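Side-chain contacts in dual specificity protein phosphatase 18 (Homo sapiens, PDB 2ESB), which removes phosphate from tyrosine, serine and threonine residues of proteins, acting on MAP kinase peptides with a preference for the phosphotyrosine and doubly phosphorylated forms: residues 117-122 / 128-133; 150-155 / 160-165; 133-136 / 140-143; 108-113 / 145-150; 23-28 / 92-97. All coordinates share one frame; numbering follows the deposited sequence.

Contact 1: 117-122 / 128-133; sequences AYLMKY and LDAHTW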
# COMPACT_ATOMS: atom_id res chain seq x y z
N ALA A 117 5.58 2.15 -1.64
CA ALA A 117 6.53 3.03 -0.97
C ALA A 117 7.35 2.24 0.03
O ALA A 117 8.57 2.39 0.13
CB ALA A 117 5.80 4.19 -0.26
N TYR A 118 6.67 1.37 0.78
CA TYR A 118 7.35 0.56 1.78
C TYR A 118 8.40 -0.36 1.15
O TYR A 118 9.53 -0.44 1.63
CB TYR A 118 6.34 -0.27 2.57
CG TYR A 118 6.97 -1.39 3.37
CD1 TYR A 118 7.67 -1.12 4.55
CD2 TYR A 118 6.92 -2.70 2.91
CE1 TYR A 118 8.31 -2.15 5.25
CE2 TYR A 118 7.55 -3.73 3.59
CZ TYR A 118 8.25 -3.45 4.76
OH TYR A 118 8.90 -4.47 5.40
N LEU A 119 8.01 -1.06 0.08
CA LEU A 119 8.93 -1.98 -0.60
C LEU A 119 10.19 -1.26 -1.10
O LEU A 119 11.29 -1.80 -1.00
CB LEU A 119 8.24 -2.69 -1.76
CG LEU A 119 7.17 -3.71 -1.37
CD1 LEU A 119 6.49 -4.26 -2.62
CD2 LEU A 119 7.82 -4.84 -0.58
N MET A 120 10.03 -0.06 -1.64
CA MET A 120 11.20 0.67 -2.12
C MET A 120 12.12 1.04 -0.97
O MET A 120 13.34 0.91 -1.07
CB MET A 120 10.79 1.96 -2.85
CG MET A 120 10.09 1.76 -4.18
SD MET A 120 10.01 3.31 -5.13
CE MET A 120 8.79 4.23 -4.15
N LYS A 121 11.54 1.50 0.13
CA LYS A 121 12.35 1.92 1.25
C LYS A 121 13.00 0.79 2.03
O LYS A 121 14.16 0.89 2.41
CB LYS A 121 11.55 2.80 2.21
CG LYS A 121 12.41 3.38 3.33
CD LYS A 121 11.66 4.34 4.25
CE LYS A 121 12.64 4.97 5.27
NZ LYS A 121 12.02 6.11 6.06
N TYR A 122 12.27 -0.29 2.27
CA TYR A 122 12.82 -1.37 3.07
C TYR A 122 13.25 -2.67 2.40
O TYR A 122 13.86 -3.53 3.04
CB TYR A 122 11.86 -1.70 4.22
CG TYR A 122 11.93 -0.67 5.32
CD1 TYR A 122 11.01 0.37 5.38
CD2 TYR A 122 12.96 -0.70 6.26
CE1 TYR A 122 11.11 1.36 6.35
CE2 TYR A 122 13.07 0.29 7.23
CZ TYR A 122 12.14 1.32 7.26
OH TYR A 122 12.25 2.32 8.19
N LEU A 128 9.60 0.17 -10.23
CA LEU A 128 9.17 -0.83 -11.22
C LEU A 128 9.15 -2.24 -10.61
O LEU A 128 8.16 -2.98 -10.77
CB LEU A 128 10.11 -0.82 -12.44
CG LEU A 128 9.83 -1.85 -13.54
CD1 LEU A 128 8.44 -1.64 -14.11
CD2 LEU A 128 10.87 -1.73 -14.65
N ASP A 129 10.22 -2.62 -9.93
CA ASP A 129 10.28 -3.96 -9.34
C ASP A 129 9.28 -4.11 -8.19
O ASP A 129 8.69 -5.18 -8.01
CB ASP A 129 11.70 -4.30 -8.86
CG ASP A 129 12.67 -4.56 -10.01
OD1 ASP A 129 12.21 -4.76 -11.16
OD2 ASP A 129 13.90 -4.57 -9.78
N ALA A 130 9.09 -3.05 -7.43
CA ALA A 130 8.12 -3.11 -6.34
C ALA A 130 6.73 -3.32 -6.94
O ALA A 130 5.91 -4.07 -6.40
CB ALA A 130 8.16 -1.81 -5.54
N HIS A 131 6.45 -2.67 -8.07
CA HIS A 131 5.14 -2.84 -8.69
C HIS A 131 4.95 -4.25 -9.28
O HIS A 131 3.91 -4.87 -9.09
CB HIS A 131 4.91 -1.79 -9.80
CG HIS A 131 3.63 -2.01 -10.56
ND1 HIS A 131 3.57 -2.75 -11.72
CD2 HIS A 131 2.35 -1.68 -10.26
CE1 HIS A 131 2.31 -2.87 -12.10
NE2 HIS A 131 1.55 -2.23 -11.23
N THR A 132 5.96 -4.75 -9.99
CA THR A 132 5.87 -6.08 -10.58
C THR A 132 5.59 -7.11 -9.49
O THR A 132 4.74 -7.99 -9.64
CB THR A 132 7.18 -6.47 -11.30
OG1 THR A 132 7.50 -5.46 -12.27
CG2 THR A 132 7.04 -7.83 -12.00
N TRP A 133 6.33 -6.99 -8.39
CA TRP A 133 6.17 -7.90 -7.26
C TRP A 133 4.77 -7.79 -6.65
O TRP A 133 4.09 -8.80 -6.47
CB TRP A 133 7.22 -7.60 -6.19
CG TRP A 133 7.04 -8.43 -4.93
CD1 TRP A 133 6.30 -8.10 -3.81
CD2 TRP A 133 7.54 -9.75 -4.70
NE1 TRP A 133 6.29 -9.16 -2.91
CE2 TRP A 133 7.05 -10.18 -3.43
CE3 TRP A 133 8.34 -10.63 -5.44
CZ2 TRP A 133 7.34 -11.44 -2.90
CZ3 TRP A 133 8.63 -11.88 -4.91
CH2 TRP A 133 8.13 -12.27 -3.65

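Contact 2: 150-155 / 160-165; sequences QLIHYE and GKNTVH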
# COMPACT_ATOMS: atom_id res chain seq x y z
N GLN A 150 3.34 10.71 -7.23
CA GLN A 150 3.90 10.80 -5.88
C GLN A 150 4.94 9.71 -5.64
O GLN A 150 5.99 9.96 -5.03
CB GLN A 150 2.78 10.71 -4.84
CG GLN A 150 1.96 12.00 -4.74
CD GLN A 150 0.68 11.81 -3.94
OE1 GLN A 150 0.69 11.22 -2.88
NE2 GLN A 150 -0.43 12.34 -4.46
N LEU A 151 4.66 8.51 -6.14
CA LEU A 151 5.58 7.38 -5.99
C LEU A 151 6.86 7.60 -6.80
O LEU A 151 7.96 7.26 -6.36
CB LEU A 151 4.90 6.07 -6.41
CG LEU A 151 3.86 5.53 -5.42
CD1 LEU A 151 3.06 4.41 -6.08
CD2 LEU A 151 4.55 5.03 -4.16
N ILE A 152 6.72 8.18 -7.98
CA ILE A 152 7.88 8.48 -8.82
C ILE A 152 8.75 9.52 -8.12
O ILE A 152 9.99 9.41 -8.10
CB ILE A 152 7.41 8.99 -10.21
CG1 ILE A 152 6.87 7.81 -11.03
CG2 ILE A 152 8.56 9.67 -10.96
CD1 ILE A 152 6.12 8.21 -12.29
N HIS A 153 8.13 10.53 -7.53
CA HIS A 153 8.89 11.55 -6.81
C HIS A 153 9.62 10.92 -5.61
O HIS A 153 10.78 11.23 -5.34
CB HIS A 153 7.97 12.68 -6.34
CG HIS A 153 8.67 13.74 -5.55
ND1 HIS A 153 8.63 13.78 -4.17
CD2 HIS A 153 9.44 14.77 -5.94
CE1 HIS A 153 9.35 14.81 -3.75
NE2 HIS A 153 9.85 15.42 -4.80
N TYR A 154 8.94 10.02 -4.91
CA TYR A 154 9.53 9.34 -3.75
C TYR A 154 10.68 8.43 -4.21
O TYR A 154 11.71 8.36 -3.56
CB TYR A 154 8.46 8.53 -3.03
CG TYR A 154 8.88 7.93 -1.71
CD1 TYR A 154 9.48 8.71 -0.73
CD2 TYR A 154 8.63 6.59 -1.43
CE1 TYR A 154 9.83 8.16 0.51
CE2 TYR A 154 8.97 6.03 -0.19
CZ TYR A 154 9.57 6.83 0.77
OH TYR A 154 9.92 6.31 2.00
N GLU A 155 10.50 7.74 -5.33
CA GLU A 155 11.55 6.88 -5.85
C GLU A 155 12.79 7.72 -6.13
O GLU A 155 13.91 7.33 -5.78
CB GLU A 155 11.13 6.19 -7.16
CG GLU A 155 12.21 5.24 -7.69
CD GLU A 155 11.90 4.63 -9.04
OE1 GLU A 155 12.38 3.50 -9.29
OE2 GLU A 155 11.21 5.25 -9.86
N GLY A 160 17.57 8.66 -6.42
CA GLY A 160 18.15 9.65 -7.33
C GLY A 160 17.99 9.24 -8.78
O GLY A 160 18.69 9.74 -9.66
N LYS A 161 17.07 8.32 -9.04
CA LYS A 161 16.81 7.81 -10.38
C LYS A 161 15.41 7.21 -10.45
O LYS A 161 14.89 6.74 -9.44
CB LYS A 161 17.86 6.74 -10.72
CG LYS A 161 17.44 5.73 -11.75
CD LYS A 161 18.34 4.51 -11.70
CE LYS A 161 17.82 3.40 -12.61
NZ LYS A 161 18.64 2.17 -12.51
N ASN A 162 14.80 7.22 -11.64
CA ASN A 162 13.45 6.66 -11.80
C ASN A 162 13.42 5.47 -12.75
O ASN A 162 14.20 5.39 -13.69
CB ASN A 162 12.49 7.73 -12.33
CG ASN A 162 12.07 8.70 -11.27
OD1 ASN A 162 12.15 9.92 -11.46
ND2 ASN A 162 11.59 8.18 -10.13
N THR A 163 12.50 4.54 -12.48
CA THR A 163 12.34 3.35 -13.30
C THR A 163 10.94 3.30 -13.89
O THR A 163 10.61 2.41 -14.67
CB THR A 163 12.61 2.08 -12.49
OG1 THR A 163 11.78 2.07 -11.33
CG2 THR A 163 14.08 2.02 -12.08
N VAL A 164 10.10 4.25 -13.48
CA VAL A 164 8.73 4.38 -13.97
C VAL A 164 8.57 5.87 -14.30
O VAL A 164 9.04 6.73 -13.55
CB VAL A 164 7.70 3.96 -12.90
CG1 VAL A 164 6.29 4.13 -13.44
CG2 VAL A 164 7.93 2.49 -12.50
N HIS A 165 7.92 6.18 -15.42
CA HIS A 165 7.72 7.58 -15.83
C HIS A 165 6.30 7.80 -16.31
O HIS A 165 5.73 6.94 -16.97
CB HIS A 165 8.67 7.93 -16.98
CG HIS A 165 10.07 7.41 -16.80
ND1 HIS A 165 10.39 6.08 -16.91
CD2 HIS A 165 11.22 8.05 -16.47
CE1 HIS A 165 11.67 5.91 -16.67
NE2 HIS A 165 12.20 7.09 -16.40
O HOH W 1 15.08 3.70 -9.17

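Contact 3: 133-136 / 140-143; sequences WTKS and IIRP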
# COMPACT_ATOMS: atom_id res chain seq x y z
N TRP A 133 6.33 -6.99 -8.39
CA TRP A 133 6.17 -7.90 -7.26
C TRP A 133 4.77 -7.79 -6.65
O TRP A 133 4.09 -8.80 -6.47
CB TRP A 133 7.22 -7.60 -6.19
CG TRP A 133 7.04 -8.43 -4.93
CD1 TRP A 133 6.30 -8.10 -3.81
CD2 TRP A 133 7.54 -9.75 -4.70
NE1 TRP A 133 6.29 -9.16 -2.91
CE2 TRP A 133 7.05 -10.18 -3.43
CE3 TRP A 133 8.34 -10.63 -5.44
CZ2 TRP A 133 7.34 -11.44 -2.90
CZ3 TRP A 133 8.63 -11.88 -4.91
CH2 TRP A 133 8.13 -12.27 -3.65
N THR A 134 4.34 -6.57 -6.34
CA THR A 134 3.03 -6.40 -5.72
C THR A 134 1.90 -6.87 -6.62
O THR A 134 0.97 -7.55 -6.16
CB THR A 134 2.81 -4.92 -5.29
OG1 THR A 134 3.86 -4.53 -4.38
CG2 THR A 134 1.47 -4.75 -4.57
N LYS A 135 1.99 -6.53 -7.90
CA LYS A 135 0.99 -6.94 -8.88
C LYS A 135 0.92 -8.47 -8.96
O LYS A 135 -0.16 -9.06 -9.14
CB LYS A 135 1.35 -6.34 -10.25
CG LYS A 135 0.55 -6.85 -11.42
CD LYS A 135 -0.68 -6.02 -11.68
CE LYS A 135 -1.32 -6.42 -12.99
NZ LYS A 135 -2.54 -5.63 -13.26
N SER A 136 2.07 -9.13 -8.81
CA SER A 136 2.11 -10.60 -8.83
C SER A 136 1.38 -11.13 -7.60
O SER A 136 0.71 -12.16 -7.67
CB SER A 136 3.55 -11.12 -8.82
OG SER A 136 4.23 -10.73 -10.00
N ILE A 140 -5.11 -7.18 -8.97
CA ILE A 140 -5.94 -6.00 -9.16
C ILE A 140 -5.39 -4.65 -8.71
O ILE A 140 -6.07 -3.65 -8.89
CB ILE A 140 -7.32 -6.17 -8.51
CG1 ILE A 140 -7.16 -6.28 -6.99
CG2 ILE A 140 -8.04 -7.39 -9.08
CD1 ILE A 140 -8.48 -6.40 -6.25
N ILE A 141 -4.19 -4.59 -8.14
CA ILE A 141 -3.70 -3.29 -7.69
C ILE A 141 -3.54 -2.31 -8.85
O ILE A 141 -3.10 -2.68 -9.94
CB ILE A 141 -2.34 -3.37 -6.92
CG1 ILE A 141 -1.25 -3.94 -7.83
CG2 ILE A 141 -2.50 -4.23 -5.67
CD1 ILE A 141 0.11 -3.37 -7.54
N ARG A 142 -3.94 -1.07 -8.60
CA ARG A 142 -3.85 -0.02 -9.61
C ARG A 142 -3.93 1.36 -8.99
O ARG A 142 -4.99 1.96 -8.92
CB ARG A 142 -4.95 -0.19 -10.66
CG ARG A 142 -4.99 0.94 -11.69
CD ARG A 142 -5.71 0.56 -12.98
NE ARG A 142 -4.88 -0.30 -13.82
CZ ARG A 142 -4.50 -0.01 -15.06
NH1 ARG A 142 -4.88 1.12 -15.63
NH2 ARG A 142 -3.74 -0.87 -15.73
N PRO A 143 -2.79 1.89 -8.51
CA PRO A 143 -2.80 3.22 -7.90
C PRO A 143 -3.31 4.26 -8.92
O PRO A 143 -3.05 4.13 -10.12
CB PRO A 143 -1.33 3.46 -7.57
CG PRO A 143 -0.80 2.06 -7.32
CD PRO A 143 -1.45 1.29 -8.45
O HOH W 2 -4.16 -4.28 -11.90

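Contact 4: 108-113 / 145-150; sequences VSRSAA and SGFWEQ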
# COMPACT_ATOMS: atom_id res chain seq x y z
N VAL A 108 -7.10 -1.66 -3.95
CA VAL A 108 -6.62 -1.42 -5.30
C VAL A 108 -5.69 -0.23 -5.47
O VAL A 108 -4.62 -0.36 -6.06
CB VAL A 108 -7.81 -1.23 -6.28
CG1 VAL A 108 -7.33 -0.64 -7.61
CG2 VAL A 108 -8.50 -2.59 -6.52
N SER A 109 -6.10 0.92 -4.96
CA SER A 109 -5.31 2.14 -5.13
C SER A 109 -4.54 2.68 -3.92
O SER A 109 -3.30 2.73 -3.93
CB SER A 109 -6.23 3.25 -5.66
OG SER A 109 -5.48 4.41 -5.97
N ARG A 110 -5.27 3.09 -2.89
CA ARG A 110 -4.66 3.66 -1.69
C ARG A 110 -3.70 2.76 -0.91
O ARG A 110 -2.53 3.14 -0.69
CB ARG A 110 -5.78 4.17 -0.76
CG ARG A 110 -6.46 5.43 -1.30
CD ARG A 110 -7.70 5.80 -0.50
NE ARG A 110 -8.81 4.88 -0.77
CZ ARG A 110 -10.05 5.07 -0.33
NH1 ARG A 110 -10.34 6.13 0.41
NH2 ARG A 110 -11.00 4.20 -0.64
N SER A 111 -4.15 1.59 -0.47
CA SER A 111 -3.25 0.72 0.28
C SER A 111 -2.09 0.25 -0.61
O SER A 111 -0.95 0.12 -0.16
CB SER A 111 -4.01 -0.49 0.87
OG SER A 111 -4.73 -1.22 -0.13
N ALA A 112 -2.37 0.01 -1.89
CA ALA A 112 -1.33 -0.44 -2.81
C ALA A 112 -0.19 0.56 -2.92
O ALA A 112 0.98 0.18 -2.96
CB ALA A 112 -1.93 -0.72 -4.19
N ALA A 113 -0.52 1.84 -2.97
CA ALA A 113 0.50 2.88 -3.08
C ALA A 113 1.41 2.90 -1.87
O ALA A 113 2.63 3.07 -2.00
CB ALA A 113 -0.17 4.25 -3.26
N SER A 145 -3.39 7.77 -11.00
CA SER A 145 -2.26 8.50 -11.57
C SER A 145 -1.57 9.51 -10.65
O SER A 145 -0.36 9.73 -10.77
CB SER A 145 -2.69 9.19 -12.88
OG SER A 145 -2.87 8.21 -13.89
N GLY A 146 -2.32 10.14 -9.75
CA GLY A 146 -1.70 11.09 -8.84
C GLY A 146 -0.76 10.36 -7.88
O GLY A 146 0.31 10.86 -7.53
N PHE A 147 -1.17 9.18 -7.43
CA PHE A 147 -0.33 8.41 -6.53
C PHE A 147 0.94 7.96 -7.27
O PHE A 147 2.02 7.88 -6.69
CB PHE A 147 -1.10 7.20 -5.98
CG PHE A 147 -2.25 7.56 -5.05
CD1 PHE A 147 -3.19 6.60 -4.68
CD2 PHE A 147 -2.37 8.86 -4.55
CE1 PHE A 147 -4.24 6.93 -3.81
CE2 PHE A 147 -3.41 9.20 -3.68
CZ PHE A 147 -4.35 8.23 -3.31
N TRP A 148 0.81 7.67 -8.56
CA TRP A 148 1.98 7.28 -9.34
C TRP A 148 2.99 8.43 -9.38
O TRP A 148 4.18 8.22 -9.18
CB TRP A 148 1.58 6.86 -10.76
CG TRP A 148 1.17 5.42 -10.83
CD1 TRP A 148 -0.08 4.92 -11.01
CD2 TRP A 148 2.04 4.28 -10.67
NE1 TRP A 148 -0.06 3.54 -10.97
CE2 TRP A 148 1.23 3.13 -10.76
CE3 TRP A 148 3.42 4.14 -10.46
CZ2 TRP A 148 1.76 1.83 -10.65
CZ3 TRP A 148 3.95 2.85 -10.34
CH2 TRP A 148 3.12 1.71 -10.44
N GLU A 149 2.51 9.64 -9.63
CA GLU A 149 3.41 10.80 -9.66
C GLU A 149 4.10 10.94 -8.29
O GLU A 149 5.29 11.26 -8.21
CB GLU A 149 2.62 12.09 -9.94
CG GLU A 149 2.11 12.23 -11.37
CD GLU A 149 1.01 13.29 -11.48
OE1 GLU A 149 1.12 14.34 -10.81
OE2 GLU A 149 0.05 13.07 -12.25
N GLN A 150 3.34 10.71 -7.23
CA GLN A 150 3.90 10.80 -5.88
C GLN A 150 4.94 9.71 -5.64
O GLN A 150 5.99 9.96 -5.03
CB GLN A 150 2.78 10.71 -4.84
CG GLN A 150 1.96 12.00 -4.74
CD GLN A 150 0.68 11.81 -3.94
OE1 GLN A 150 0.69 11.22 -2.88
NE2 GLN A 150 -0.43 12.34 -4.46

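Contact 5: 23-28 / 92-97; sequences ITKSLY and SVEMKQ. With ACT (acetate ion), chain B.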
# COMPACT_ATOMS: atom_id res chain seq x y z
N ILE A 23 2.16 -9.89 0.85
CA ILE A 23 3.19 -9.24 0.05
C ILE A 23 4.59 -9.62 0.53
O ILE A 23 5.47 -9.88 -0.29
CB ILE A 23 3.06 -7.70 0.09
CG1 ILE A 23 1.61 -7.28 -0.18
CG2 ILE A 23 3.99 -7.08 -0.95
CD1 ILE A 23 0.99 -7.87 -1.44
N THR A 24 4.79 -9.66 1.84
CA THR A 24 6.09 -10.05 2.39
C THR A 24 5.79 -10.93 3.59
O THR A 24 4.63 -11.23 3.86
CB THR A 24 6.90 -8.84 2.90
OG1 THR A 24 6.29 -8.33 4.09
CG2 THR A 24 6.97 -7.73 1.82
N LYS A 25 6.82 -11.34 4.31
CA LYS A 25 6.60 -12.19 5.47
C LYS A 25 5.77 -11.49 6.54
O LYS A 25 5.13 -12.15 7.36
CB LYS A 25 7.94 -12.63 6.07
CG LYS A 25 8.80 -11.48 6.61
CD LYS A 25 10.06 -12.04 7.23
CE LYS A 25 10.80 -11.00 8.06
NZ LYS A 25 11.93 -11.64 8.79
N SER A 26 5.75 -10.16 6.53
CA SER A 26 4.99 -9.44 7.55
C SER A 26 4.03 -8.36 7.02
O SER A 26 3.57 -7.50 7.78
CB SER A 26 5.94 -8.77 8.53
OG SER A 26 6.59 -7.67 7.92
N LEU A 27 3.76 -8.38 5.73
CA LEU A 27 2.86 -7.38 5.16
C LEU A 27 1.85 -8.01 4.23
O LEU A 27 2.20 -8.88 3.42
CB LEU A 27 3.65 -6.32 4.41
CG LEU A 27 2.80 -5.22 3.76
CD1 LEU A 27 2.11 -4.39 4.85
CD2 LEU A 27 3.70 -4.33 2.89
N TYR A 28 0.60 -7.57 4.36
CA TYR A 28 -0.52 -8.04 3.53
C TYR A 28 -1.34 -6.85 3.04
O TYR A 28 -1.31 -5.77 3.64
CB TYR A 28 -1.45 -8.93 4.36
CG TYR A 28 -0.83 -10.16 4.97
CD1 TYR A 28 0.06 -10.05 6.04
CD2 TYR A 28 -1.16 -11.44 4.51
CE1 TYR A 28 0.59 -11.19 6.65
CE2 TYR A 28 -0.62 -12.59 5.12
CZ TYR A 28 0.25 -12.45 6.18
OH TYR A 28 0.79 -13.55 6.79
N SER A 92 8.71 -1.40 11.86
CA SER A 92 8.77 -1.59 13.32
C SER A 92 7.93 -2.77 13.77
O SER A 92 8.34 -3.52 14.66
CB SER A 92 8.30 -0.33 14.05
OG SER A 92 9.16 0.76 13.76
N VAL A 93 6.75 -2.93 13.17
CA VAL A 93 5.87 -4.05 13.50
C VAL A 93 6.61 -5.34 13.17
O VAL A 93 6.59 -6.29 13.95
CB VAL A 93 4.55 -4.00 12.69
CG1 VAL A 93 3.76 -5.29 12.87
CG2 VAL A 93 3.72 -2.82 13.16
N GLU A 94 7.27 -5.37 12.02
CA GLU A 94 8.00 -6.57 11.64
C GLU A 94 9.12 -6.85 12.64
O GLU A 94 9.30 -7.98 13.07
CB GLU A 94 8.60 -6.42 10.24
CG GLU A 94 9.43 -7.64 9.81
CD GLU A 94 9.91 -7.54 8.37
OE1 GLU A 94 9.11 -7.80 7.45
OE2 GLU A 94 11.09 -7.18 8.17
N MET A 95 9.85 -5.81 13.02
CA MET A 95 10.94 -5.96 13.97
C MET A 95 10.45 -6.52 15.29
O MET A 95 11.18 -7.22 15.99
CB MET A 95 11.64 -4.62 14.21
CG MET A 95 12.31 -4.07 12.95
SD MET A 95 13.28 -5.35 12.13
CE MET A 95 14.82 -5.19 13.02
N LYS A 96 9.20 -6.22 15.62
CA LYS A 96 8.61 -6.71 16.86
C LYS A 96 7.90 -8.04 16.66
O LYS A 96 7.09 -8.44 17.49
CB LYS A 96 7.64 -5.66 17.42
CG LYS A 96 8.30 -4.31 17.65
CD LYS A 96 7.72 -3.57 18.83
CE LYS A 96 8.64 -2.42 19.23
NZ LYS A 96 8.27 -1.85 20.55
N GLN A 97 8.20 -8.71 15.55
CA GLN A 97 7.61 -10.02 15.24
C GLN A 97 6.10 -10.00 15.02
O GLN A 97 5.42 -10.99 15.28
CB GLN A 97 7.93 -11.02 16.37
CG GLN A 97 9.41 -11.20 16.64
CD GLN A 97 10.17 -11.64 15.41
OE1 GLN A 97 9.87 -12.69 14.82
NE2 GLN A 97 11.15 -10.85 15.00
C ACT B . 10.33 -11.65 3.25
O ACT B . 9.30 -10.98 3.48
OXT ACT B . 11.49 -11.26 3.54
CH3 ACT B . 10.14 -13.01 2.56
O HOH W 3 8.50 -7.02 4.81

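Contact 1: 117-122 / 128-133
Leu-119 and Ala-130 mark the nearest approach of helices 110-122 and 127-137, their CA atoms 5.9 Å apart, where the two short axes pass at 9.0 Å and their N-to-C directions make an angle of 126°. The small Ala-130 side chain probably allows this close approach. Leu-119 CB sits 3.9 Å from Ala-130 CB, and the leucine then reaches on with CD1, which lies 3.8 Å from the carbonyl oxygen Ala-130 O in plain van der Waals contact. The same methyl touches Trp-133 one turn further along, CD1 to CD1 at 4.0 Å, with the leucine side chain and the indole crossing at about a right angle. These are consecutive helices of the helical layer that packs against the central sheet in the dual-specificity phosphatase catalytic domain, joined by a short connection, and no hydrogen bond crosses between the two segments. Trp-133 has CG anti to the backbone N (chi1 175°), a setting that places CD1 of the indole beside Leu-119 CD1 while its NE1 hydrogen-bonds to Ile-23 O on the edge strand 21-24. On the other flank Met-120 lays its CG 4.3 Å from Ala-130 CB, so the alanine methyl meets both Leu-119 and Met-120. Met-120 also packs on Tyr-154 and Leu-158 of helix 145-159, and Leu-119 rests on Thr-134.

Contact 2: 150-155 / 160-165
The carboxylate of Glu-155 grips the loop after its own helix through both oxygens. Thr-163 OG1 donates at 2.6 Å to Glu-155 OE1, which offers its syn lone pair, and the backbone Thr-163 N reaches Glu-155 OE2 at 3.0 Å from the syn side, 35° out of the carboxylate plane. A second donor, Asn-162 ND2, meets that same OE2 on its anti side at 3.0 Å in a nearly straight bond (173°); both donors come in over one face of the carboxylate. The Asn-162 amide also spends its other N-H on the helix carbonyl Ile-152 O, 2.9 Å from ND2, and being tied at two points it is fixed in its rotation. Glu-155 gets there with CG anti to the backbone N (chi1 -178°) and an extended chain. Water 1 donates to Glu-155 OE1 and to Lys-161 O, and OE1 further accepts from Leu-127 N, a gathering of donors that would probably favour the ionised carboxylate. Beyond the polar cluster, Ile-152 CG2 lies 3.5 Å from Asn-162 ND2, and CD1 of the same isoleucine packs on Val-164 CG1 at 4.2 Å. Val-164 O is buried here without a polar partner. Gly-160, just past helix 145-159, takes a positive phi, and the chain turns back along that helix of the phosphatase fold, a buried glutamate holding the returning loop against it.

Contact 3: 133-136 / 140-143
The loop that leads from helix 127-137 to helix 145-159, close to the phosphatase active site, folds back here on the helix it has just left. Ile-141 does nearly all the touching. Its CD1 presses on Thr-134 CG2 at 3.5 Å, the two side chains crossing at about a right angle, and also reaches the helix backbone, 3.7 Å from Lys-135 N. The chain bends that way because Ile-141 CG1 stands between the backbone N and the carbonyl carbon (chi1 61°); CG1 itself then lies 3.9 Å from Lys-135 CA, and CG2 approaches Thr-134 CG2 at 4.2 Å. Thr-134 offers this methyl because CG2 is anti to its backbone N, while OG1 on the other branch hydrogen-bonds to Ala-130 O one turn back in the helix. The polar link between the segments runs through water 2, which accepts from Lys-135 NZ and donates to Ile-141 O at 2.7 Å. Lys-135 NZ also hydrogen-bonds to Pro-139 O, so the ammonium is tied to two loop carbonyls, one through the water. The Ile-141 side chain lies about 8 Å from that of Cys-104, the predicted phosphocysteine nucleophile. Around the contact, helix 110-122 meets both partners, Ala-112 touching Ile-141 while Cys-115, Leu-116 and Leu-119 touch Thr-134; the next residue of the loop, Arg-142, is backbone-bonded to Val-108, in the loop just before that helix.

Contact 4: 108-113 / 145-150
Phe-147 points its ring from helix 145-159 at the first turn of helix 110-122, just where the phosphate-binding loop (P-loop) of this cysteine phosphatase runs into that helix. Arg-110 CG comes to the edge of the ring, near its plane, 3.7 Å from Phe-147 CE1. A bend at chi3 (-73°) carries the guanidinium beyond the ring, their planes 26° apart; there NE makes a salt bridge to the sulfonate of a HEPES molecule, probably from the crystallisation liquor, and NH2 one to Glu-55. Ser-109 OG approaches obliquely at 3.4 Å from Phe-147 CD1, while it is hydrogen-bonded to Asp-73 OD1 and accepts from the backbone Asn-144 N. Replacing Phe-147 by an alanine would probably open a gap beside Ser-109 and Arg-110 and leave the aliphatic part of the arginine freer to shift next to the anion site. Phe-147 has CG anti to the carbonyl carbon (chi1 -68°), and from there the ring spans Ser-109, Arg-110 and Ala-113. At another part of the ring edge, in its plane, sits Gln-150 NE2 from the next turn of the same helix. Nearer the backbones, Ala-113 CB lies 4.1 Å from both Phe-147 CB and CD1.

Contact 5: 23-28 / 92-97
Ser-26 OG donates a short hydrogen bond of 2.6 Å to Glu-94 OE1, meeting that oxygen on its anti side, 20° out of the carboxylate plane. Glu-94 reaches across with CG anti to its backbone N (chi1 178°), and its CB comes 3.3 Å from the same Ser-26 OG, so the hydroxyl lies alongside the glutamate chain as well as at its end. Lys-25 crosses the glutamate at about a right angle and lays CE 3.6 Å from Glu-94 CD; its NZ stays 4.6 Å from Glu-94 OE2, beyond a salt bridge, though the opposite charges would still attract. Water 3 donates to Glu-94 OE1 and lies 2.7 Å from Thr-24 OG1, joining the carboxylate to the turn a second way. With an alanine in place of Glu-94, the Ser-26 hydroxyl and this water would probably lose their shared acceptor, and Lys-25 the negative charge near it. The turn is itself braced from within: Thr-24 OG1 accepts from Ser-26 N at 3.1 Å. An acetate ion, probably from the crystallisation liquor, accepts from the backbone N of Lys-25. Ser-26 is also backbone-bonded to Thr-100 of the neighbouring strand. The arrangement is a tight beta-hairpin connection between strands 21-24 and 27-30, with an ST turn at Thr-24, set against the end of helix 83-95, which closes in a Schellman motif with Gln-97 at positive phi.

Overall arrangement
Contacts 1, 3 and 4 share the helical side of the domain, with centres 10 to 12 Å apart, and contact 4 lies at the predicted active site: the side chain of Arg-110 is about 4 Å from that of Cys-104 and about 3 Å from the bound HEPES. Contact 3 joins it through the Arg-142 to Val-108 backbone bond. Contact 2 follows along helix 145-159 and meets contact 1 where Thr-163 OG1 lies 3.1 Å from Leu-128 N, a probable hydrogen bond. Contact 5 stands at the sheet edge, its centre about 21 Å from that of contact 4, yet reaches contacts 1 and 3 through the Trp-133 to Ile-23 bond.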